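Local coordinates for protein 2,3,4,5-tetrahydropyridine-2,6-dicarboxylate N-succinyltransferase (Campylobacter jejuni, PDB 2RIJ) that probably catalyses the succinyl-CoA-dependent succinylation of tetrahydrodipicolinate, the first step of the succinylase route from that compound toward lysine, at residues K24-F28 with I51-F57; I62-A66 with F92-F97; S79-L85 with F124-F130. All coordinates share one frame; numbering follows the deposited sequence.

Contact 1. Residues K24-F28 with I51-F57; sequences KPKAF and INYEQNF
At the start of strand 27-35, a short antiparallel ladder joins Phe-28 to Asn-52 as a hydrogen-bonded pair and Ala-27 to Tyr-53 as a non-hydrogen-bonded one. Phe-28 N donates to Asn-52 O and Asn-52 N returns a bond to Phe-28 O, both at 3.0 Å. The same Phe-28 O takes a second bond, from Asn-52 ND2 at 3.2 Å, which arrives well above the carbonyl plane although the acceptor lies in the plane of the amide. That grip lays the amide almost flat over the Phe-28 ring, the two planes only 10° apart, and Asn-52 CB sits 3.6 Å from the ring centroid as a CH-pi contact. Phe-28 gets its ring there with CG between the backbone N and the carbonyl carbon (chi1 74°); the rim of the ring points at Gln-55 O and Asn-56 O. Asn-56 ND2 donates to Asn-52 OD1 in a nearly straight bond (174°), so the amide is held at both ends. Beyond the ladder, Glu-54 N donates to Lys-26 O at 2.7 Å. The Lys-26 and Glu-54 side chains run alongside each other in a long salt bridge, helped by a water between Lys-26 NZ and Glu-54 OE2. Lys-24 CD packs over one face of the Phe-57 ring, whose edge meets Pro-25 O. Lys-26 and Ala-27 both face Leu-129 in a classic beta bulge against strand 124-129, while helix 57-69 packs on Pro-25 and Phe-28, and helix 138-149 on Ala-27 and Ile-51.

Contact 2. Residues I62-A66 with F92-F97; sequences IMLEA and FALSCF
Ile-62 meets Ala-93 where two helices cross, with their local axes 9.4 Å apart and their directions 136° from each other. The close-packed part gathers round the branches of Ile-62. Its CG2, anti to the backbone N, sits between Ala-93 and Cys-96 and presses on the backbone of the facing helix, 3.6 Å from Ala-93 CA. The other branch swings out beside the backbone N (chi1 -64°) and adds a second touch on the cysteine, with Ile-62 CD1 3.8 Å from Cys-96 CB. A second close approach is that of Ala-66 CB, 3.5 Å from Phe-92 CD2. Ala-66 comes in obliquely to that ring, while Ile-62 O lies at the ring edge, in its plane. The packing is looser toward Phe-97, whose CE2 stays 4.2 Å from Ile-62 CG2, and at Phe-92, which is partly exposed to solvent while the residues it meets on helix 57-69 are buried. Among these, Glu-65 lays its aliphatic CG against Phe-92 CZ at 3.9 Å, the carboxylate and ring planes standing 47° apart, and its carboxylate forms a salt bridge with Lys-19. Helix 6-17 covers Ile-62, Glu-65 and Cys-96, whereas helix 107-117 packs on Ala-93 and Phe-97; strand 124-129 meets Leu-64 through Phe-126.

Contact 3. Residues S79-L85 with F124-F130; sequences SEFVQTL and FSFVCLF
Phe-81 and Cys-128 form one of two hydrogen-bonded pairs in this antiparallel ladder, the other being Gln-83 with Phe-126; the strands run nearly antiparallel. Phe-81 N donates to Cys-128 O, and Cys-128 N donates back to Phe-81 O at 2.8 Å. On the face carrying Phe-81, Phe-126 and Cys-128, the two aromatic side chains cross at about a right angle and their rings meet edge to edge, Phe-81 CD2 lying 4.0 Å from Phe-126 CD2. Both swing away from their own backbone N (chi1 169° and -178°), which brings these edges together. Cys-128 instead has SG between the backbone N and the carbonyl carbon (chi1 82°), and the sulfur comes to 3.9 Å from Phe-81 CB. Phe-130 comes in obliquely from the end of the ladder, its CE2 3.7 Å from the same CB. On the opposite face Val-82 CG2 lies 4.2 Å from Val-127 CG1, and Leu-129 CD2 touches Glu-80 CB. Glu-80 then extends away, its carboxylate held by Ser-140, Ser-137 and the backbone N of Leu-136. At the other end of the ladder, Leu-85 N donates to Phe-124 O at 2.8 Å. The Leu-85 side chain crosses that of Phe-124 at about a right angle, its CD1 against Phe-124 CB. Helix 138-149 covers the valine face; helix 57-69 packs on Gln-83, Leu-85 and Phe-126, and strand 27-35 lies along the far edge of strand 124-129.

All three contacts belong to the N-terminal part of the chain. Contacts 1 and 3 share one antiparallel sheet, their centres about 12 Å apart: strand 27-35 pairs with strand 52-53 in contact 1 and with strand 124-129, which carries contact 3. Contact 2, centred about 16 Å from contact 1 and 15 Å from contact 3, joins helix 57-69, which packs on that sheet, to helix 87-96. Helix 57-69 follows contact 1 directly and turns Leu-64 toward Pro-25, Phe-81 and Phe-126. Contact 1 closes before the others open, but contacts 2 and 3 alternate along the chain, consistent with helices and sheet folding as one unit.

Contact 1. Residues K24-F28 with I51-F57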
loop_
_atom_site.group_PDB
_atom_site.type_symbol
_atom_site.label_atom_id
_atom_site.label_comp_id
_atom_site.label_asym_id
_atom_site.label_seq_id
_atom_site.Cartn_x
_atom_site.Cartn_y
_atom_site.Cartn_z
ATOM N N LYS A 24 -6.786 45.122 47.714
ATOM C CA LYS A 24 -7.413 45.618 46.508
ATOM C C LYS A 24 -7.925 44.440 45.684
ATOM O O LYS A 24 -7.203 43.478 45.457
ATOM C CB LYS A 24 -6.424 46.377 45.649
ATOM C CG LYS A 24 -5.833 47.620 46.263
ATOM C CD LYS A 24 -4.897 48.295 45.217
ATOM C CE LYS A 24 -4.244 49.538 45.785
ATOM N NZ LYS A 24 -3.627 50.362 44.688
ATOM N N PRO A 25 -9.180 44.490 45.258
ATOM C CA PRO A 25 -9.640 43.437 44.346
ATOM C C PRO A 25 -8.904 43.423 43.012
ATOM O O PRO A 25 -8.564 44.477 42.435
ATOM C CB PRO A 25 -11.110 43.771 44.097
ATOM C CG PRO A 25 -11.495 44.776 45.060
ATOM C CD PRO A 25 -10.237 45.448 45.597
ATOM N N LYS A 26 -8.686 42.222 42.505
ATOM C CA LYS A 26 -8.105 42.074 41.189
ATOM C C LYS A 26 -9.167 42.197 40.092
ATOM O O LYS A 26 -8.846 42.583 38.977
ATOM C CB LYS A 26 -7.396 40.734 41.099
ATOM C CG LYS A 26 -6.351 40.588 42.200
ATOM C CD LYS A 26 -5.378 39.439 41.969
ATOM C CE LYS A 26 -4.159 39.528 42.944
ATOM N NZ LYS A 26 -3.641 40.937 43.158
ATOM N N ALA A 27 -10.408 41.832 40.411
ATOM C CA ALA A 27 -11.550 41.970 39.499
ATOM C C ALA A 27 -12.770 42.277 40.316
ATOM O O ALA A 27 -12.924 41.758 41.436
ATOM C CB ALA A 27 -11.795 40.694 38.722
ATOM N N PHE A 28 -13.639 43.105 39.773
ATOM C CA PHE A 28 -14.914 43.391 40.406
ATOM C C PHE A 28 -15.977 43.949 39.459
ATOM O O PHE A 28 -15.698 44.546 38.408
ATOM C CB PHE A 28 -14.739 44.331 41.622
ATOM C CG PHE A 28 -14.446 45.762 41.261
ATOM C CD1 PHE A 28 -13.143 46.184 41.014
ATOM C CD2 PHE A 28 -15.479 46.710 41.187
ATOM C CE1 PHE A 28 -12.876 47.509 40.674
ATOM C CE2 PHE A 28 -15.221 48.027 40.834
ATOM C CZ PHE A 28 -13.915 48.434 40.610
ATOM N N ILE A 51 -17.159 45.378 33.738
ATOM C CA ILE A 51 -16.190 44.518 34.377
ATOM C C ILE A 51 -14.934 45.324 34.596
ATOM O O ILE A 51 -14.403 45.978 33.682
ATOM C CB ILE A 51 -15.815 43.302 33.459
ATOM C CG1 ILE A 51 -17.050 42.534 33.052
ATOM C CG2 ILE A 51 -14.770 42.388 34.113
ATOM C CD1 ILE A 51 -17.727 41.845 34.257
ATOM N N ASN A 52 -14.444 45.253 35.815
ATOM C CA ASN A 52 -13.217 45.931 36.191
ATOM C C ASN A 52 -12.176 44.839 36.418
ATOM O O ASN A 52 -12.436 43.863 37.150
ATOM C CB ASN A 52 -13.433 46.757 37.457
ATOM C CG ASN A 52 -14.400 47.902 37.257
ATOM O OD1 ASN A 52 -14.019 48.961 36.786
ATOM N ND2 ASN A 52 -15.648 47.701 37.643
ATOM N N TYR A 53 -11.038 44.948 35.739
ATOM C CA TYR A 53 -9.919 44.005 35.952
ATOM C C TYR A 53 -8.664 44.812 36.204
ATOM O O TYR A 53 -8.246 45.554 35.348
ATOM C CB TYR A 53 -9.705 43.075 34.759
ATOM C CG TYR A 53 -8.571 42.120 34.998
ATOM C CD1 TYR A 53 -8.700 41.090 35.931
ATOM C CD2 TYR A 53 -7.368 42.267 34.351
ATOM C CE1 TYR A 53 -7.662 40.235 36.180
ATOM C CE2 TYR A 53 -6.303 41.412 34.627
ATOM C CZ TYR A 53 -6.475 40.415 35.538
ATOM O OH TYR A 53 -5.456 39.571 35.825
ATOM N N GLU A 54 -8.088 44.678 37.386
ATOM C CA GLU A 54 -6.839 45.356 37.747
ATOM C C GLU A 54 -6.887 46.866 37.433
ATOM O O GLU A 54 -5.963 47.452 36.866
ATOM C CB GLU A 54 -5.617 44.634 37.132
ATOM C CG GLU A 54 -5.426 43.186 37.647
ATOM C CD GLU A 54 -4.809 43.117 39.046
ATOM O OE1 GLU A 54 -4.670 44.174 39.690
ATOM O OE2 GLU A 54 -4.458 42.002 39.497
ATOM N N GLN A 55 -7.974 47.509 37.872
ATOM C CA GLN A 55 -8.246 48.895 37.545
ATOM C C GLN A 55 -9.322 49.429 38.473
ATOM O O GLN A 55 -10.053 48.638 39.081
ATOM C CB GLN A 55 -8.756 49.014 36.100
ATOM C CG GLN A 55 -10.102 48.381 35.878
ATOM C CD GLN A 55 -10.453 48.244 34.453
ATOM O OE1 GLN A 55 -11.006 47.212 34.012
ATOM N NE2 GLN A 55 -10.135 49.281 33.684
ATOM N N ASN A 56 -9.417 50.765 38.569
ATOM C CA ASN A 56 -10.496 51.451 39.288
ATOM C C ASN A 56 -10.583 50.972 40.719
ATOM O O ASN A 56 -11.665 50.732 41.246
ATOM C CB ASN A 56 -11.842 51.275 38.568
ATOM C CG ASN A 56 -11.808 51.799 37.158
ATOM O OD1 ASN A 56 -11.156 52.771 36.906
ATOM N ND2 ASN A 56 -12.481 51.131 36.238
ATOM N N PHE A 57 -9.424 50.895 41.370
ATOM C CA PHE A 57 -9.350 50.336 42.717
ATOM C C PHE A 57 -10.056 51.254 43.729
ATOM O O PHE A 57 -10.602 50.767 44.700
ATOM C CB PHE A 57 -7.916 50.083 43.148
ATOM C CG PHE A 57 -7.170 49.120 42.277
ATOM C CD1 PHE A 57 -7.434 47.755 42.327
ATOM C CD2 PHE A 57 -6.195 49.571 41.407
ATOM C CE1 PHE A 57 -6.751 46.876 41.529
ATOM C CE2 PHE A 57 -5.498 48.674 40.605
ATOM C CZ PHE A 57 -5.779 47.324 40.679
HETATM O O HOH W 1 -9.705 45.777 39.974
HETATM O O HOH W 2 -2.397 41.717 41.069
#

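Contact 2. Residues I62-A66 with F92-F97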
loop_
_atom_site.group_PDB
_atom_site.type_symbol
_atom_site.label_atom_id
_atom_site.label_comp_id
_atom_site.label_asym_id
_atom_site.label_seq_id
_atom_site.Cartn_x
_atom_site.Cartn_y
_atom_site.Cartn_z
ATOM N N ILE A 62 -14.637 52.106 47.667
ATOM C CA ILE A 62 -15.882 52.772 48.071
ATOM C C ILE A 62 -16.961 51.721 48.268
ATOM O O ILE A 62 -17.674 51.785 49.231
ATOM C CB ILE A 62 -16.364 53.863 47.053
ATOM C CG1 ILE A 62 -15.371 55.037 46.953
ATOM C CG2 ILE A 62 -17.759 54.361 47.405
ATOM C CD1 ILE A 62 -14.957 55.675 48.325
HETATM N N MSE A 63 -17.051 50.734 47.386
HETATM C CA MSE A 63 -18.072 49.679 47.472
HETATM C C MSE A 63 -17.868 48.776 48.670
HETATM O O MSE A 63 -18.796 48.458 49.392
HETATM C CB MSE A 63 -18.045 48.772 46.233
HETATM C CG MSE A 63 -18.458 49.426 44.947
HETATM SE SE MSE A 63 -20.138 50.409 45.038
HETATM C CE MSE A 63 -21.263 49.179 46.076
ATOM N N LEU A 64 -16.630 48.339 48.865
ATOM C CA LEU A 64 -16.280 47.514 50.020
ATOM C C LEU A 64 -16.560 48.274 51.317
ATOM O O LEU A 64 -17.081 47.706 52.298
ATOM C CB LEU A 64 -14.814 47.097 49.953
ATOM C CG LEU A 64 -14.538 46.089 48.821
ATOM C CD1 LEU A 64 -13.038 45.916 48.636
ATOM C CD2 LEU A 64 -15.269 44.755 49.101
ATOM N N GLU A 65 -16.212 49.559 51.332
ATOM C CA GLU A 65 -16.495 50.392 52.504
ATOM C C GLU A 65 -18.012 50.574 52.778
ATOM O O GLU A 65 -18.412 50.686 53.918
ATOM C CB GLU A 65 -15.794 51.729 52.374
ATOM C CG GLU A 65 -16.019 52.689 53.527
ATOM C CD GLU A 65 -15.402 52.239 54.850
ATOM O OE1 GLU A 65 -14.605 51.267 54.893
ATOM O OE2 GLU A 65 -15.710 52.898 55.871
ATOM N N ALA A 66 -18.850 50.591 51.746
ATOM C CA ALA A 66 -20.278 50.688 51.955
ATOM C C ALA A 66 -20.771 49.531 52.841
ATOM O O ALA A 66 -21.608 49.716 53.701
ATOM C CB ALA A 66 -21.011 50.714 50.626
ATOM N N PHE A 92 -24.685 55.438 49.916
ATOM C CA PHE A 92 -23.411 55.677 50.540
ATOM C C PHE A 92 -22.356 55.888 49.451
ATOM O O PHE A 92 -21.580 56.828 49.534
ATOM C CB PHE A 92 -22.985 54.514 51.414
ATOM C CG PHE A 92 -21.606 54.680 51.991
ATOM C CD1 PHE A 92 -21.414 55.416 53.134
ATOM C CD2 PHE A 92 -20.504 54.122 51.379
ATOM C CE1 PHE A 92 -20.123 55.593 53.654
ATOM C CE2 PHE A 92 -19.250 54.298 51.884
ATOM C CZ PHE A 92 -19.055 55.029 53.014
ATOM N N ALA A 93 -22.308 54.988 48.468
ATOM C CA ALA A 93 -21.284 55.051 47.409
ATOM C C ALA A 93 -21.429 56.366 46.617
ATOM O O ALA A 93 -20.464 57.083 46.421
ATOM C CB ALA A 93 -21.377 53.794 46.472
ATOM N N LEU A 94 -22.655 56.709 46.223
ATOM C CA LEU A 94 -22.922 57.936 45.468
ATOM C C LEU A 94 -22.577 59.204 46.227
ATOM O O LEU A 94 -22.163 60.226 45.630
ATOM C CB LEU A 94 -24.366 57.982 45.006
ATOM C CG LEU A 94 -24.665 57.101 43.778
ATOM C CD1 LEU A 94 -26.166 56.971 43.591
ATOM C CD2 LEU A 94 -23.939 57.625 42.527
ATOM N N SER A 95 -22.699 59.159 47.544
ATOM C CA SER A 95 -22.289 60.299 48.343
ATOM C C SER A 95 -20.750 60.445 48.391
ATOM O O SER A 95 -20.238 61.563 48.316
ATOM C CB SER A 95 -22.934 60.269 49.737
ATOM O OG SER A 95 -22.319 59.338 50.591
ATOM N N CYS A 96 -20.020 59.328 48.480
ATOM C CA CYS A 96 -18.544 59.362 48.403
ATOM C C CYS A 96 -18.090 59.871 47.042
ATOM O O CYS A 96 -17.058 60.517 46.936
ATOM C CB CYS A 96 -17.948 57.974 48.592
ATOM S SG CYS A 96 -18.248 57.272 50.192
ATOM N N PHE A 97 -18.886 59.605 46.014
ATOM C CA PHE A 97 -18.566 60.072 44.666
ATOM C C PHE A 97 -19.066 61.481 44.340
ATOM O O PHE A 97 -18.983 61.915 43.190
ATOM C CB PHE A 97 -19.172 59.127 43.640
ATOM C CG PHE A 97 -18.453 57.800 43.506
ATOM C CD1 PHE A 97 -17.103 57.748 43.143
ATOM C CD2 PHE A 97 -19.159 56.600 43.613
ATOM C CE1 PHE A 97 -16.464 56.528 42.942
ATOM C CE2 PHE A 97 -18.504 55.366 43.430
ATOM C CZ PHE A 97 -17.167 55.342 43.100
#

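Contact 3. Residues S79-L85 with F124-F130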
loop_
_atom_site.group_PDB
_atom_site.type_symbol
_atom_site.label_atom_id
_atom_site.label_comp_id
_atom_site.label_asym_id
_atom_site.label_seq_id
_atom_site.Cartn_x
_atom_site.Cartn_y
_atom_site.Cartn_z
ATOM N N SER A 79 -10.676 34.152 48.656
ATOM C CA SER A 79 -10.344 34.443 47.258
ATOM C C SER A 79 -11.332 35.410 46.608
ATOM O O SER A 79 -11.063 35.995 45.559
ATOM C CB SER A 79 -10.276 33.158 46.416
ATOM O OG SER A 79 -11.429 32.375 46.586
ATOM N N GLU A 80 -12.493 35.558 47.220
ATOM C CA GLU A 80 -13.556 36.327 46.608
ATOM C C GLU A 80 -14.475 36.866 47.673
ATOM O O GLU A 80 -14.444 36.401 48.822
ATOM C CB GLU A 80 -14.348 35.427 45.627
ATOM C CG GLU A 80 -15.131 34.315 46.330
ATOM C CD GLU A 80 -15.922 33.487 45.349
ATOM O OE1 GLU A 80 -15.288 32.834 44.486
ATOM O OE2 GLU A 80 -17.170 33.462 45.476
ATOM N N PHE A 81 -15.274 37.854 47.286
ATOM C CA PHE A 81 -16.299 38.436 48.152
ATOM C C PHE A 81 -17.515 38.772 47.309
ATOM O O PHE A 81 -17.398 39.385 46.242
ATOM C CB PHE A 81 -15.734 39.641 48.959
ATOM C CG PHE A 81 -16.783 40.447 49.669
ATOM C CD1 PHE A 81 -17.315 40.024 50.880
ATOM C CD2 PHE A 81 -17.225 41.647 49.145
ATOM C CE1 PHE A 81 -18.279 40.781 51.540
ATOM C CE2 PHE A 81 -18.188 42.404 49.800
ATOM C CZ PHE A 81 -18.707 41.963 51.008
ATOM N N VAL A 82 -18.673 38.284 47.767
ATOM C CA VAL A 82 -19.955 38.489 47.121
ATOM C C VAL A 82 -20.942 38.991 48.156
ATOM O O VAL A 82 -21.053 38.417 49.231
ATOM C CB VAL A 82 -20.484 37.164 46.526
ATOM C CG1 VAL A 82 -21.828 37.344 45.857
ATOM C CG2 VAL A 82 -19.456 36.552 45.543
ATOM N N GLN A 83 -21.688 40.040 47.841
ATOM C CA GLN A 83 -22.682 40.554 48.780
ATOM C C GLN A 83 -23.791 41.277 48.070
ATOM O O GLN A 83 -23.533 42.114 47.213
ATOM C CB GLN A 83 -22.002 41.529 49.751
ATOM C CG GLN A 83 -22.786 41.845 51.018
ATOM C CD GLN A 83 -22.739 40.720 52.055
ATOM O OE1 GLN A 83 -21.906 39.819 51.999
ATOM N NE2 GLN A 83 -23.657 40.762 52.971
ATOM N N THR A 84 -25.022 41.014 48.492
ATOM C CA THR A 84 -26.221 41.703 47.987
ATOM C C THR A 84 -26.162 43.150 48.367
ATOM O O THR A 84 -25.834 43.477 49.508
ATOM C CB THR A 84 -27.512 41.078 48.619
ATOM O OG1 THR A 84 -27.636 39.744 48.163
ATOM C CG2 THR A 84 -28.791 41.854 48.260
ATOM N N LEU A 85 -26.479 44.015 47.409
ATOM C CA LEU A 85 -26.556 45.450 47.628
ATOM C C LEU A 85 -27.939 45.856 48.162
ATOM O O LEU A 85 -28.982 45.392 47.678
ATOM C CB LEU A 85 -26.276 46.219 46.330
ATOM C CG LEU A 85 -24.823 46.174 45.880
ATOM C CD1 LEU A 85 -24.791 46.380 44.371
ATOM C CD2 LEU A 85 -23.985 47.258 46.670
ATOM N N PHE A 124 -29.407 42.993 42.995
ATOM C CA PHE A 124 -28.064 43.375 42.642
ATOM C C PHE A 124 -27.066 42.948 43.707
ATOM O O PHE A 124 -27.348 42.983 44.918
ATOM C CB PHE A 124 -27.981 44.882 42.425
ATOM C CG PHE A 124 -28.948 45.409 41.425
ATOM C CD1 PHE A 124 -28.672 45.353 40.081
ATOM C CD2 PHE A 124 -30.122 46.034 41.837
ATOM C CE1 PHE A 124 -29.582 45.855 39.121
ATOM C CE2 PHE A 124 -31.035 46.545 40.899
ATOM C CZ PHE A 124 -30.763 46.471 39.548
ATOM N N SER A 125 -25.896 42.527 43.246
ATOM C CA SER A 125 -24.844 42.022 44.135
ATOM C C SER A 125 -23.478 42.500 43.669
ATOM O O SER A 125 -23.157 42.470 42.476
ATOM C CB SER A 125 -24.828 40.492 44.193
ATOM O OG SER A 125 -25.920 39.960 44.927
ATOM N N PHE A 126 -22.683 42.953 44.625
ATOM C CA PHE A 126 -21.285 43.239 44.390
ATOM C C PHE A 126 -20.492 41.939 44.409
ATOM O O PHE A 126 -20.694 41.059 45.263
ATOM C CB PHE A 126 -20.765 44.162 45.461
ATOM C CG PHE A 126 -19.340 44.560 45.280
ATOM C CD1 PHE A 126 -18.985 45.497 44.326
ATOM C CD2 PHE A 126 -18.346 43.994 46.069
ATOM C CE1 PHE A 126 -17.666 45.885 44.193
ATOM C CE2 PHE A 126 -17.029 44.361 45.924
ATOM C CZ PHE A 126 -16.687 45.322 45.012
ATOM N N VAL A 127 -19.619 41.796 43.426
ATOM C CA VAL A 127 -18.862 40.563 43.217
ATOM C C VAL A 127 -17.431 40.990 42.997
ATOM O O VAL A 127 -17.169 41.808 42.148
ATOM C CB VAL A 127 -19.389 39.776 41.988
ATOM C CG1 VAL A 127 -18.672 38.453 41.828
ATOM C CG2 VAL A 127 -20.913 39.576 42.098
ATOM N N CYS A 128 -16.512 40.463 43.795
ATOM C CA CYS A 128 -15.107 40.727 43.564
ATOM C C CYS A 128 -14.211 39.525 43.821
ATOM O O CYS A 128 -14.531 38.644 44.628
ATOM C CB CYS A 128 -14.636 41.977 44.316
ATOM S SG CYS A 128 -14.219 41.761 46.022
ATOM N N LEU A 129 -13.094 39.505 43.096
ATOM C CA LEU A 129 -12.056 38.513 43.258
ATOM C C LEU A 129 -10.840 39.175 43.894
ATOM O O LEU A 129 -10.349 40.194 43.393
ATOM C CB LEU A 129 -11.662 37.888 41.916
ATOM C CG LEU A 129 -12.768 37.293 41.065
ATOM C CD1 LEU A 129 -12.178 36.703 39.757
ATOM C CD2 LEU A 129 -13.505 36.250 41.853
ATOM N N PHE A 130 -10.352 38.576 44.979
ATOM C CA PHE A 130 -9.044 38.989 45.601
ATOM C C PHE A 130 -7.838 38.213 45.078
ATOM O O PHE A 130 -6.717 38.705 45.113
ATOM C CB PHE A 130 -9.097 38.836 47.105
ATOM C CG PHE A 130 -10.075 39.754 47.758
ATOM C CD1 PHE A 130 -9.938 41.119 47.633
ATOM C CD2 PHE A 130 -11.124 39.255 48.508
ATOM C CE1 PHE A 130 -10.860 41.979 48.218
ATOM C CE2 PHE A 130 -12.035 40.105 49.106
ATOM C CZ PHE A 130 -11.914 41.464 48.949
HETATM O O HOH W 3 -28.684 40.070 45.236
HETATM O O HOH W 4 -30.331 44.540 45.411
#